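Phosphoribosylaminoimidazole-succinocarboxamide synthase (Pyrococcus horikoshii, PDB 3U55) catalyses the ATP-dependent joining of L-aspartate to the carboxylate of 5-amino-1-(5-phosphoribosyl)imidazole-4-carboxylate, giving SAICAR in de novo purine biosynthesis. Local coordinates at residues 56-61 against 67-72; 85-90 against 139-144; 116-121 against 128-133; 188-191 against 195-198. All blocks are in the same frame, centred on the assembly; numbering follows the deposited sequence.

Contact 1. Residues 56-61 against 67-72; sequences FFKLLE and THFIGV
E61 turns back toward T67 with CG beside the backbone N (chi1 -74°) and a bend at chi2 (-77°), while T67 sets OG1 between its backbone N and carbonyl carbon, so that carboxylate and hydroxyl meet where helix 45-62 gives way to the edge strand 69-72 of a four-stranded antiparallel sheet. E61 OE1 accepts two hydrogen bonds from one residue: T67 OG1 donates to its anti lone pair at 2.8 Å, and T67 N reaches it from above the carboxylate plane at 2.8 Å. The same hydroxyl accepts from F69 N, closing an ST turn, which suits threonine to the start of the strand. A glutamine in place of E61 would probably weaken this grip, since the charge that draws both T67 donors to a single oxygen would be gone.

Apolar groups pack beside this polar corner. F57 points from the helix toward the strand, and its CB packs on F69 CB at 3.7 Å; its ring also takes the edge of H68 against its face in an offset T-shaped pair, centroids 5.3 Å apart. A phenylalanine fits here because its flat ring can serve T67, H68 and F69 together. The extended chain of K58 runs obliquely past the F69 ring, K58 CE 3.9 Å from F69 CE2. A water lies between E61 OE1 and F69 O, 2.6 Å from F69 O.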
loop_
_atom_site.group_PDB
_atom_site.type_symbol
_atom_site.label_atom_id
_atom_site.label_comp_id
_atom_site.label_asym_id
_atom_site.label_seq_id
_atom_site.Cartn_x
_atom_site.Cartn_y
_atom_site.Cartn_z
ATOM N N PHE A 56 -5.261 18.995 21.796
ATOM C CA PHE A 56 -4.183 18.274 21.121
ATOM C C PHE A 56 -3.302 19.184 20.265
ATOM O O PHE A 56 -2.082 19.059 20.311
ATOM C CB PHE A 56 -4.718 17.096 20.304
ATOM C CG PHE A 56 -5.305 15.980 21.142
ATOM C CD1 PHE A 56 -4.573 15.399 22.180
ATOM C CD2 PHE A 56 -6.578 15.486 20.869
ATOM C CE1 PHE A 56 -5.112 14.354 22.945
ATOM C CE2 PHE A 56 -7.123 14.445 21.615
ATOM C CZ PHE A 56 -6.392 13.878 22.661
ATOM N N PHE A 57 -3.907 20.091 19.496
ATOM C CA PHE A 57 -3.129 21.048 18.686
ATOM C C PHE A 57 -2.191 21.890 19.542
ATOM O O PHE A 57 -1.028 22.089 19.180
ATOM C CB PHE A 57 -4.021 21.988 17.868
ATOM C CG PHE A 57 -4.697 21.338 16.682
ATOM C CD1 PHE A 57 -4.030 20.411 15.889
ATOM C CD2 PHE A 57 -6.002 21.698 16.339
ATOM C CE1 PHE A 57 -4.664 19.827 14.783
ATOM C CE2 PHE A 57 -6.643 21.124 15.237
ATOM C CZ PHE A 57 -5.975 20.187 14.461
ATOM N N LYS A 58 -2.699 22.392 20.667
ATOM C CA LYS A 58 -1.888 23.208 21.572
ATOM C C LYS A 58 -0.713 22.413 22.134
ATOM O O LYS A 58 0.413 22.915 22.175
ATOM C CB LYS A 58 -2.743 23.793 22.700
ATOM C CG LYS A 58 -3.588 24.983 22.271
ATOM C CD LYS A 58 -4.549 25.399 23.378
ATOM C CE LYS A 58 -5.240 26.713 23.041
ATOM N NZ LYS A 58 -6.306 27.043 24.031
ATOM N N LEU A 59 -0.970 21.166 22.531
ATOM C CA LEU A 59 0.087 20.275 23.024
ATOM C C LEU A 59 1.182 20.037 21.972
ATOM O O LEU A 59 2.379 20.129 22.271
ATOM C CB LEU A 59 -0.510 18.943 23.505
ATOM C CG LEU A 59 0.438 17.790 23.860
ATOM C CD1 LEU A 59 1.156 18.034 25.185
ATOM C CD2 LEU A 59 -0.343 16.480 23.909
ATOM N N LEU A 60 0.770 19.742 20.742
ATOM C CA LEU A 60 1.723 19.497 19.652
ATOM C C LEU A 60 2.541 20.741 19.307
ATOM O O LEU A 60 3.748 20.651 19.055
ATOM C CB LEU A 60 0.993 18.950 18.423
ATOM C CG LEU A 60 0.319 17.594 18.641
ATOM C CD1 LEU A 60 -0.522 17.230 17.434
ATOM C CD2 LEU A 60 1.372 16.514 18.917
ATOM N N GLU A 61 1.892 21.901 19.327
ATOM C CA GLU A 61 2.581 23.169 19.062
ATOM C C GLU A 61 3.680 23.435 20.094
ATOM O O GLU A 61 4.764 23.908 19.745
ATOM C CB GLU A 61 1.588 24.334 19.017
ATOM C CG GLU A 61 0.722 24.398 17.752
ATOM C CD GLU A 61 1.454 24.950 16.533
ATOM O OE1 GLU A 61 0.862 24.930 15.431
ATOM O OE2 GLU A 61 2.615 25.400 16.666
ATOM N N THR A 67 1.010 23.227 13.237
ATOM C CA THR A 67 -0.379 22.850 12.972
ATOM C C THR A 67 -1.146 24.026 12.385
ATOM O O THR A 67 -0.695 25.177 12.464
ATOM C CB THR A 67 -1.133 22.367 14.231
ATOM O OG1 THR A 67 -1.554 23.493 15.013
ATOM C CG2 THR A 67 -0.284 21.421 15.083
ATOM N N HIS A 68 -2.310 23.741 11.810
ATOM C CA HIS A 68 -3.128 24.793 11.215
ATOM C C HIS A 68 -3.931 25.602 12.249
ATOM O O HIS A 68 -4.639 26.538 11.886
ATOM C CB HIS A 68 -4.000 24.251 10.068
ATOM C CG HIS A 68 -5.152 23.388 10.501
ATOM N ND1 HIS A 68 -6.226 23.128 9.674
ATOM C CD2 HIS A 68 -5.394 22.717 11.652
ATOM C CE1 HIS A 68 -7.080 22.338 10.299
ATOM N NE2 HIS A 68 -6.601 22.076 11.503
ATOM N N PHE A 69 -3.805 25.249 13.527
ATOM C CA PHE A 69 -4.581 25.907 14.575
ATOM C C PHE A 69 -4.162 27.364 14.790
ATOM O O PHE A 69 -2.995 27.644 15.052
ATOM C CB PHE A 69 -4.506 25.135 15.900
ATOM C CG PHE A 69 -5.235 25.814 17.038
ATOM C CD1 PHE A 69 -6.626 25.927 17.024
ATOM C CD2 PHE A 69 -4.530 26.351 18.113
ATOM C CE1 PHE A 69 -7.308 26.562 18.069
ATOM C CE2 PHE A 69 -5.200 26.990 19.164
ATOM C CZ PHE A 69 -6.592 27.093 19.142
ATOM N N ILE A 70 -5.123 28.275 14.682
ATOM C CA ILE A 70 -4.894 29.693 14.999
ATOM C C ILE A 70 -5.626 30.089 16.289
ATOM O O ILE A 70 -5.009 30.599 17.226
ATOM C CB ILE A 70 -5.279 30.630 13.819
ATOM C CG1 ILE A 70 -4.366 30.360 12.610
ATOM C CG2 ILE A 70 -5.191 32.114 14.242
ATOM C CD1 ILE A 70 -4.800 31.044 11.318
ATOM N N GLY A 71 -6.933 29.843 16.334
ATOM C CA GLY A 71 -7.727 30.166 17.516
ATOM C C GLY A 71 -9.138 29.613 17.505
ATOM O O GLY A 71 -9.569 28.967 16.540
ATOM N N VAL A 72 -9.858 29.869 18.596
ATOM C CA VAL A 72 -11.268 29.493 18.707
ATOM C C VAL A 72 -12.162 30.660 18.310
ATOM O O VAL A 72 -11.828 31.820 18.559
ATOM C CB VAL A 72 -11.636 28.991 20.133
ATOM C CG1 VAL A 72 -10.998 27.633 20.402
ATOM C CG2 VAL A 72 -11.208 29.991 21.200
HETATM O O HOH W 1 -0.461 27.235 15.014
#

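Contact 2. Residues 85-90 against 139-144; sequences MYPLEV and LGISLD
The ring of Y86 meets I141 obliquely: I141 CD1 and CG1 approach the ring atom CD1, the former at 3.9 Å, while I141 CG2 comes to the neighbouring CE1 at 4.1 Å. Beyond the ring, Y86 OH is hydrogen-bonded to E145 in the first turn of helix 143-165, so a tyrosine here offers both an apolar flank and a polar tip.

I141 is the centre of the contact. With CG1 beside its backbone N (chi1 -51°) and the chain extended beyond, CD1 reaches L88 tip to tip, 3.8 Å from L88 CD1, and lies 4.2 Å from P87 CD. Its beta-branch lets one residue touch the aromatic ring with two arms at once. Were I141 cut back to an alanine, the space between Y86, P87 and L88 would probably be left unfilled, and the L88 methyls would lose their partner. P87, centre of an inverse gamma turn, bends the chain between Y86 and L88.

On the other side, G140 has a positive phi (97°) and ends helix 133-138 in a Schellman motif, whereas S142 is the N-cap of helix 143-165. The arrangement is that of a short helix-to-helix linker whose I141 packs against strand 84-93 of the six-stranded sheet.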
loop_
_atom_site.group_PDB
_atom_site.type_symbol
_atom_site.label_atom_id
_atom_site.label_comp_id
_atom_site.label_asym_id
_atom_site.label_seq_id
_atom_site.Cartn_x
_atom_site.Cartn_y
_atom_site.Cartn_z
ATOM N N MET A 85 -3.637 21.696 0.484
ATOM C CA MET A 85 -3.770 20.397 1.135
ATOM C C MET A 85 -3.190 19.262 0.311
ATOM O O MET A 85 -3.369 19.210 -0.903
ATOM C CB MET A 85 -5.240 20.109 1.472
ATOM C CG MET A 85 -5.835 20.993 2.577
ATOM S SD MET A 85 -5.059 20.823 4.207
ATOM C CE MET A 85 -5.505 19.121 4.595
ATOM N N TYR A 86 -2.491 18.345 0.974
ATOM C CA TYR A 86 -2.117 17.083 0.335
ATOM C C TYR A 86 -3.344 16.178 0.281
ATOM O O TYR A 86 -4.105 16.117 1.254
ATOM C CB TYR A 86 -1.014 16.367 1.117
ATOM C CG TYR A 86 0.334 17.044 1.069
ATOM C CD1 TYR A 86 1.146 16.943 -0.062
ATOM C CD2 TYR A 86 0.800 17.783 2.156
ATOM C CE1 TYR A 86 2.389 17.559 -0.113
ATOM C CE2 TYR A 86 2.042 18.408 2.117
ATOM C CZ TYR A 86 2.832 18.288 0.985
ATOM O OH TYR A 86 4.068 18.901 0.948
ATOM N N PRO A 87 -3.527 15.452 -0.841
ATOM C CA PRO A 87 -4.646 14.520 -0.959
ATOM C C PRO A 87 -4.333 13.206 -0.231
ATOM O O PRO A 87 -4.423 12.133 -0.826
ATOM C CB PRO A 87 -4.757 14.296 -2.474
ATOM C CG PRO A 87 -3.389 14.496 -2.988
ATOM C CD PRO A 87 -2.708 15.499 -2.070
ATOM N N LEU A 88 -3.965 13.310 1.047
ATOM C CA LEU A 88 -3.544 12.150 1.833
ATOM C C LEU A 88 -4.284 12.028 3.147
ATOM O O LEU A 88 -4.637 13.028 3.770
ATOM C CB LEU A 88 -2.043 12.215 2.153
ATOM C CG LEU A 88 -1.008 12.275 1.027
ATOM C CD1 LEU A 88 0.383 12.559 1.614
ATOM C CD2 LEU A 88 -1.010 10.987 0.202
ATOM N N GLU A 89 -4.501 10.782 3.563
ATOM C CA GLU A 89 -4.785 10.470 4.953
ATOM C C GLU A 89 -3.603 9.643 5.455
ATOM O O GLU A 89 -3.233 8.647 4.839
ATOM C CB GLU A 89 -6.109 9.715 5.085
ATOM C CG GLU A 89 -7.322 10.611 4.815
ATOM C CD GLU A 89 -8.641 9.852 4.741
ATOM O OE1 GLU A 89 -9.660 10.491 4.401
ATOM O OE2 GLU A 89 -8.664 8.631 5.017
ATOM N N VAL A 90 -2.989 10.095 6.542
ATOM C CA VAL A 90 -1.784 9.456 7.071
ATOM C C VAL A 90 -2.171 8.773 8.370
ATOM O O VAL A 90 -2.577 9.430 9.329
ATOM C CB VAL A 90 -0.650 10.478 7.297
ATOM C CG1 VAL A 90 0.631 9.794 7.802
ATOM C CG2 VAL A 90 -0.361 11.244 6.004
ATOM N N LEU A 139 1.447 11.280 -7.976
ATOM C CA LEU A 139 0.471 12.291 -7.571
ATOM C C LEU A 139 1.072 13.689 -7.339
ATOM O O LEU A 139 0.353 14.628 -7.000
ATOM C CB LEU A 139 -0.272 11.824 -6.315
ATOM C CG LEU A 139 -1.221 10.634 -6.453
ATOM C CD1 LEU A 139 -1.601 10.128 -5.064
ATOM C CD2 LEU A 139 -2.471 10.991 -7.268
ATOM N N GLY A 140 2.386 13.820 -7.497
ATOM C CA GLY A 140 3.052 15.123 -7.383
ATOM C C GLY A 140 3.670 15.404 -6.026
ATOM O O GLY A 140 4.044 16.546 -5.723
ATOM N N ILE A 141 3.782 14.361 -5.208
ATOM C CA ILE A 141 4.384 14.469 -3.884
ATOM C C ILE A 141 5.775 13.825 -3.865
ATOM O O ILE A 141 5.910 12.604 -4.003
ATOM C CB ILE A 141 3.493 13.818 -2.790
ATOM C CG1 ILE A 141 2.047 14.333 -2.884
ATOM C CG2 ILE A 141 4.079 14.089 -1.413
ATOM C CD1 ILE A 141 1.038 13.544 -2.046
ATOM N N SER A 142 6.800 14.651 -3.666
ATOM C CA SER A 142 8.187 14.197 -3.735
ATOM C C SER A 142 8.517 13.267 -2.576
ATOM O O SER A 142 7.853 13.290 -1.534
ATOM C CB SER A 142 9.151 15.391 -3.744
ATOM O OG SER A 142 9.231 15.992 -2.457
ATOM N N LEU A 143 9.553 12.453 -2.753
ATOM C CA LEU A 143 9.980 11.565 -1.678
ATOM C C LEU A 143 10.414 12.340 -0.425
ATOM O O LEU A 143 10.168 11.888 0.693
ATOM C CB LEU A 143 11.087 10.629 -2.160
ATOM C CG LEU A 143 11.567 9.526 -1.216
ATOM C CD1 LEU A 143 10.414 8.599 -0.805
ATOM C CD2 LEU A 143 12.696 8.743 -1.875
ATOM N N ASP A 144 11.056 13.498 -0.611
ATOM C CA ASP A 144 11.422 14.357 0.524
ATOM C C ASP A 144 10.185 14.825 1.294
ATOM O O ASP A 144 10.184 14.846 2.532
ATOM C CB ASP A 144 12.264 15.569 0.071
ATOM C CG ASP A 144 12.729 16.435 1.243
ATOM O OD1 ASP A 144 13.523 15.949 2.079
ATOM O OD2 ASP A 144 12.300 17.605 1.334
#

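Contact 3. Residues 116-121 against 128-133; sequences IVELYY and DPMINY. With ACT (acetate ion), chain D.
Strand 111-121 and the short strand 130-131 form an antiparallel hairpin in which Y120 and M130 are a non-hydrogen-bonded pair, CA atoms 4.3 Å apart, with I131 N donating to L119 O at 2.9 Å and Y121 N to P129 O. The latter N-H meets its acceptor nearly along the C=O axis. A water between L119 N and I131 O continues the ladder where the strands part.

M130 and Y120 share one face of the hairpin. With CG anti to the backbone N (chi1 -157°), M130 lays that carbon over the Y120 ring, 4.1 Å from its centroid, as a CH-pi contact, and SD makes an oblique Met-aromatic contact with the same ring. A flexible methionine can follow the ring this way. On the opposite face L119 CB meets I131 CG1; I131 CG2 reaches Y121 CB at 3.7 Å, and L119 CD1 meets the ring edge of Y133, whose hydroxyl bonds to E150.

Y120 OH donates to E118 OE1 at 2.6 Å, from above the carboxylate plane, and E118 OE1 also forms a salt bridge with R93. An acetate, probably from the crystallisation liquor, accepts from M130 N at 2.8 Å, and M130 O bonds to R103 of the second subunit. This outer strand thus offers the M130 amide to an anion, and the E118 carboxylate, flanked by a hydroxyl and a guanidinium, would probably stay ionised.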
loop_
_atom_site.group_PDB
_atom_site.type_symbol
_atom_site.label_atom_id
_atom_site.label_comp_id
_atom_site.label_asym_id
_atom_site.label_seq_id
_atom_site.Cartn_x
_atom_site.Cartn_y
_atom_site.Cartn_z
ATOM N N ILE A 116 3.415 1.460 12.710
ATOM C CA ILE A 116 3.203 1.357 11.261
ATOM C C ILE A 116 2.656 2.701 10.762
ATOM O O ILE A 116 1.791 3.293 11.402
ATOM C CB ILE A 116 2.198 0.216 10.919
ATOM C CG1 ILE A 116 2.847 -1.154 11.143
ATOM C CG2 ILE A 116 1.678 0.340 9.472
ATOM C CD1 ILE A 116 1.879 -2.332 11.037
ATOM N N VAL A 117 3.166 3.184 9.636
ATOM C CA VAL A 117 2.591 4.382 8.998
ATOM C C VAL A 117 2.040 3.966 7.644
ATOM O O VAL A 117 2.733 3.308 6.860
ATOM C CB VAL A 117 3.629 5.533 8.835
ATOM C CG1 VAL A 117 2.988 6.775 8.183
ATOM C CG2 VAL A 117 4.242 5.904 10.183
ATOM N N GLU A 118 0.781 4.321 7.392
ATOM C CA GLU A 118 0.122 4.005 6.132
ATOM C C GLU A 118 -0.318 5.290 5.463
ATOM O O GLU A 118 -0.795 6.217 6.128
ATOM C CB GLU A 118 -1.097 3.103 6.349
ATOM C CG GLU A 118 -0.760 1.720 6.907
ATOM C CD GLU A 118 -1.983 0.962 7.405
ATOM O OE1 GLU A 118 -3.087 1.543 7.486
ATOM O OE2 GLU A 118 -1.834 -0.226 7.746
ATOM N N LEU A 119 -0.138 5.347 4.148
ATOM C CA LEU A 119 -0.605 6.491 3.363
ATOM C C LEU A 119 -1.822 6.076 2.559
ATOM O O LEU A 119 -1.818 5.020 1.922
ATOM C CB LEU A 119 0.493 6.973 2.410
ATOM C CG LEU A 119 1.850 7.309 3.044
ATOM C CD1 LEU A 119 2.913 7.561 1.975
ATOM C CD2 LEU A 119 1.711 8.521 3.956
ATOM N N TYR A 120 -2.858 6.911 2.596
ATOM C CA TYR A 120 -4.071 6.692 1.818
ATOM C C TYR A 120 -4.304 7.878 0.908
ATOM O O TYR A 120 -4.172 9.029 1.317
ATOM C CB TYR A 120 -5.291 6.455 2.713
ATOM C CG TYR A 120 -5.195 5.163 3.478
ATOM C CD1 TYR A 120 -5.723 3.981 2.955
ATOM C CD2 TYR A 120 -4.550 5.112 4.717
ATOM C CE1 TYR A 120 -5.616 2.782 3.638
ATOM C CE2 TYR A 120 -4.442 3.918 5.415
ATOM C CZ TYR A 120 -4.981 2.759 4.870
ATOM O OH TYR A 120 -4.872 1.572 5.549
ATOM N N TYR A 121 -4.613 7.577 -0.340
ATOM C CA TYR A 121 -4.908 8.606 -1.327
ATOM C C TYR A 121 -6.363 9.055 -1.176
ATOM O O TYR A 121 -7.277 8.254 -1.343
ATOM C CB TYR A 121 -4.632 8.047 -2.723
ATOM C CG TYR A 121 -5.093 8.910 -3.877
ATOM C CD1 TYR A 121 -4.954 10.299 -3.845
ATOM C CD2 TYR A 121 -5.642 8.327 -5.018
ATOM C CE1 TYR A 121 -5.378 11.093 -4.925
ATOM C CE2 TYR A 121 -6.059 9.108 -6.094
ATOM C CZ TYR A 121 -5.930 10.482 -6.038
ATOM O OH TYR A 121 -6.349 11.238 -7.117
ATOM N N ASP A 128 -10.569 5.892 -1.419
ATOM C CA ASP A 128 -9.376 6.166 -0.595
ATOM C C ASP A 128 -8.398 4.981 -0.491
ATOM O O ASP A 128 -8.143 4.485 0.607
ATOM C CB ASP A 128 -9.776 6.634 0.810
ATOM C CG ASP A 128 -10.687 7.861 0.799
ATOM O OD1 ASP A 128 -10.576 8.720 -0.106
ATOM O OD2 ASP A 128 -11.513 7.970 1.729
ATOM N N PRO A 129 -7.826 4.550 -1.630
ATOM C CA PRO A 129 -6.970 3.365 -1.597
ATOM C C PRO A 129 -5.643 3.654 -0.904
ATOM O O PRO A 129 -5.197 4.816 -0.879
ATOM C CB PRO A 129 -6.732 3.067 -3.078
ATOM C CG PRO A 129 -6.823 4.398 -3.747
ATOM C CD PRO A 129 -7.835 5.190 -2.960
ATOM N N MET A 130 -5.027 2.614 -0.339
ATOM C CA MET A 130 -3.691 2.761 0.226
ATOM C C MET A 130 -2.710 2.963 -0.916
ATOM O O MET A 130 -2.879 2.398 -2.004
ATOM C CB MET A 130 -3.278 1.542 1.052
ATOM C CG MET A 130 -2.184 1.868 2.081
ATOM S SD MET A 130 -1.611 0.453 3.058
ATOM C CE MET A 130 -0.510 -0.387 1.932
ATOM N N ILE A 131 -1.694 3.781 -0.673
ATOM C CA ILE A 131 -0.665 4.024 -1.675
ATOM C C ILE A 131 0.717 3.926 -1.037
ATOM O O ILE A 131 0.847 3.961 0.186
ATOM C CB ILE A 131 -0.817 5.403 -2.378
ATOM C CG1 ILE A 131 -0.836 6.549 -1.357
ATOM C CG2 ILE A 131 -2.058 5.410 -3.296
ATOM C CD1 ILE A 131 -0.594 7.938 -1.970
ATOM N N ASN A 132 1.743 3.794 -1.872
ATOM C CA ASN A 132 3.121 3.831 -1.384
ATOM C C ASN A 132 3.845 5.091 -1.897
ATOM O O ASN A 132 3.211 5.968 -2.506
ATOM C CB ASN A 132 3.864 2.525 -1.720
ATOM C CG ASN A 132 4.035 2.308 -3.212
ATOM O OD1 ASN A 132 4.206 3.258 -3.961
ATOM N ND2 ASN A 132 4.005 1.047 -3.647
ATOM N N TYR A 133 5.154 5.179 -1.660
ATOM C CA TYR A 133 5.926 6.378 -2.025
ATOM C C TYR A 133 5.975 6.614 -3.530
ATOM O O TYR A 133 6.054 7.760 -3.970
ATOM C CB TYR A 133 7.364 6.311 -1.489
ATOM C CG TYR A 133 7.501 6.038 -0.001
ATOM C CD1 TYR A 133 6.455 6.296 0.886
ATOM C CD2 TYR A 133 8.696 5.542 0.522
ATOM C CE1 TYR A 133 6.592 6.052 2.247
ATOM C CE2 TYR A 133 8.841 5.308 1.879
ATOM C CZ TYR A 133 7.794 5.561 2.736
ATOM O OH TYR A 133 7.950 5.312 4.082
HETATM C C ACT D . -6.552 -0.780 0.150
HETATM O O ACT D . -5.364 -1.158 0.188
HETATM O OXT ACT D . -6.720 0.442 -0.039
HETATM C CH3 ACT D . -7.700 -1.731 0.325
HETATM O O HOH W 2 1.434 3.358 2.742
#

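Contact 4. Residues 188-191 against 195-198; sequences LADE and DTCR. With SO4 (sulfate ion), chain B.
D195 opens the second segment by bringing its CB to 3.9 Å from E191 OE1, the two carboxylate planes turned 35° apart. The like charges stand off, with OE1 of E191 4.7 Å from OD1 of D195, and a water lies within hydrogen-bonding distance of both oxygens. E191 OE1 is hydrogen-bonded to S193 OG and D195 OD2 to Y224 OH. Each acid has positive company: D195 OD1 pairs with K45, and E191 OE2 with K13, which also holds D190.

T196 supplies the tightest side-chain contact. Its methyl CG2 presses on E191 CG at 3.5 Å, which sits between backbone N and carbonyl carbon (chi1 71°), and also passes D190 OD1. A threonine is apt because its other branch is polar: OG1 bonds to the N of S193 and donates to a water, at 2.6 Å, which in turn donates to E191 O. The two segments lie at the ends of the loop leading from strand 186-188 into strand 197-201, both paired with strand 169-180 in the large antiparallel sheet of the SAICAR synthetase fold.

C197 begins that strand, against F174. R198 then extends to a sulfate, probably from the crystallisation liquor, at its guanidinium edge, NH1 3.1 Å from sulfate O2. R93 and the S99 amide bind the same ion, consistent with a pocket for the substrate's phosphate. NE and NH1 are also salt-bridged to D211 and D173.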
loop_
_atom_site.group_PDB
_atom_site.type_symbol
_atom_site.label_atom_id
_atom_site.label_comp_id
_atom_site.label_asym_id
_atom_site.label_seq_id
_atom_site.Cartn_x
_atom_site.Cartn_y
_atom_site.Cartn_z
ATOM N N LEU A 188 0.377 20.310 9.903
ATOM C CA LEU A 188 -0.677 19.390 10.332
ATOM C C LEU A 188 -2.035 20.089 10.294
ATOM O O LEU A 188 -2.194 21.183 10.852
ATOM C CB LEU A 188 -0.386 18.873 11.742
ATOM C CG LEU A 188 -1.370 17.843 12.287
ATOM C CD1 LEU A 188 -1.404 16.645 11.361
ATOM C CD2 LEU A 188 -1.001 17.430 13.704
ATOM N N ALA A 189 -3.006 19.458 9.638
ATOM C CA ALA A 189 -4.329 20.058 9.434
ATOM C C ALA A 189 -5.456 19.189 9.997
ATOM O O ALA A 189 -5.239 18.438 10.951
ATOM C CB ALA A 189 -4.546 20.356 7.947
ATOM N N ASP A 190 -6.655 19.312 9.418
ATOM C CA ASP A 190 -7.836 18.540 9.833
ATOM C C ASP A 190 -8.067 18.615 11.355
ATOM O O ASP A 190 -7.984 19.704 11.943
ATOM C CB ASP A 190 -7.769 17.084 9.311
ATOM C CG ASP A 190 -9.128 16.389 9.325
ATOM O OD1 ASP A 190 -9.256 15.331 9.978
ATOM O OD2 ASP A 190 -10.075 16.905 8.694
ATOM N N GLU A 191 -8.348 17.471 11.980
ATOM C CA GLU A 191 -8.718 17.415 13.397
ATOM C C GLU A 191 -7.956 16.310 14.119
ATOM O O GLU A 191 -7.366 15.430 13.480
ATOM C CB GLU A 191 -10.233 17.169 13.543
ATOM C CG GLU A 191 -10.671 15.756 13.146
ATOM C CD GLU A 191 -12.162 15.497 13.332
ATOM O OE1 GLU A 191 -12.628 15.370 14.486
ATOM O OE2 GLU A 191 -12.867 15.397 12.311
ATOM N N ASP A 195 -13.085 10.907 16.911
ATOM C CA ASP A 195 -13.510 10.560 15.546
ATOM C C ASP A 195 -12.351 10.042 14.680
ATOM O O ASP A 195 -12.554 9.186 13.814
ATOM C CB ASP A 195 -14.142 11.775 14.842
ATOM C CG ASP A 195 -15.664 11.838 14.998
ATOM O OD1 ASP A 195 -16.317 12.474 14.143
ATOM O OD2 ASP A 195 -16.208 11.258 15.958
ATOM N N THR A 196 -11.151 10.571 14.906
ATOM C CA THR A 196 -9.996 10.279 14.048
ATOM C C THR A 196 -8.913 9.417 14.712
ATOM O O THR A 196 -7.908 9.077 14.087
ATOM C CB THR A 196 -9.361 11.575 13.512
ATOM O OG1 THR A 196 -8.972 12.412 14.609
ATOM C CG2 THR A 196 -10.343 12.321 12.608
ATOM N N CYS A 197 -9.129 9.066 15.975
ATOM C CA CYS A 197 -8.175 8.261 16.735
ATOM C C CYS A 197 -8.898 7.059 17.314
ATOM O O CYS A 197 -10.100 7.123 17.582
ATOM C CB CYS A 197 -7.603 9.054 17.907
ATOM S SG CYS A 197 -6.808 10.628 17.546
ATOM N N ARG A 198 -8.165 5.971 17.518
ATOM C CA ARG A 198 -8.643 4.917 18.406
ATOM C C ARG A 198 -8.002 5.076 19.778
ATOM O O ARG A 198 -6.772 5.126 19.905
ATOM C CB ARG A 198 -8.413 3.522 17.820
ATOM C CG ARG A 198 -9.417 3.167 16.745
ATOM C CD ARG A 198 -9.238 1.745 16.235
ATOM N NE ARG A 198 -10.247 1.434 15.218
ATOM C CZ ARG A 198 -10.087 1.647 13.911
ATOM N NH1 ARG A 198 -8.952 2.149 13.442
ATOM N NH2 ARG A 198 -11.059 1.341 13.064
HETATM S S SO4 B . -9.138 1.918 9.688
HETATM O O1 SO4 B . -8.422 0.971 10.524
HETATM O O2 SO4 B . -9.762 2.951 10.506
HETATM O O3 SO4 B . -8.181 2.506 8.751
HETATM O O4 SO4 B . -10.187 1.222 8.954
HETATM O O HOH W 3 -6.362 12.630 14.296
HETATM O O HOH W 4 -15.479 15.568 13.850
#

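Contacts 2, 3 and 4 all reach the six-stranded antiparallel sheet, whereas contact 1 joins helix 45-62 to the edge of the four-stranded one. Along the chain, contact 1 comes first and contact 4 last; contact 3 falls within the span between the two segments of contact 2. Contacts 2 and 3 lie about 10 Å apart between centres, on neighbouring strands 84-93 and 111-121, where E89 O and Y120 N probably hydrogen-bond. Contacts 1 and 4, about 12 Å apart, touch through H68 and residues 188-190, tying the two sheets together, and M85 meets A189 between contacts 2 and 4. Contact 3 alone is extensively bordered by the second subunit.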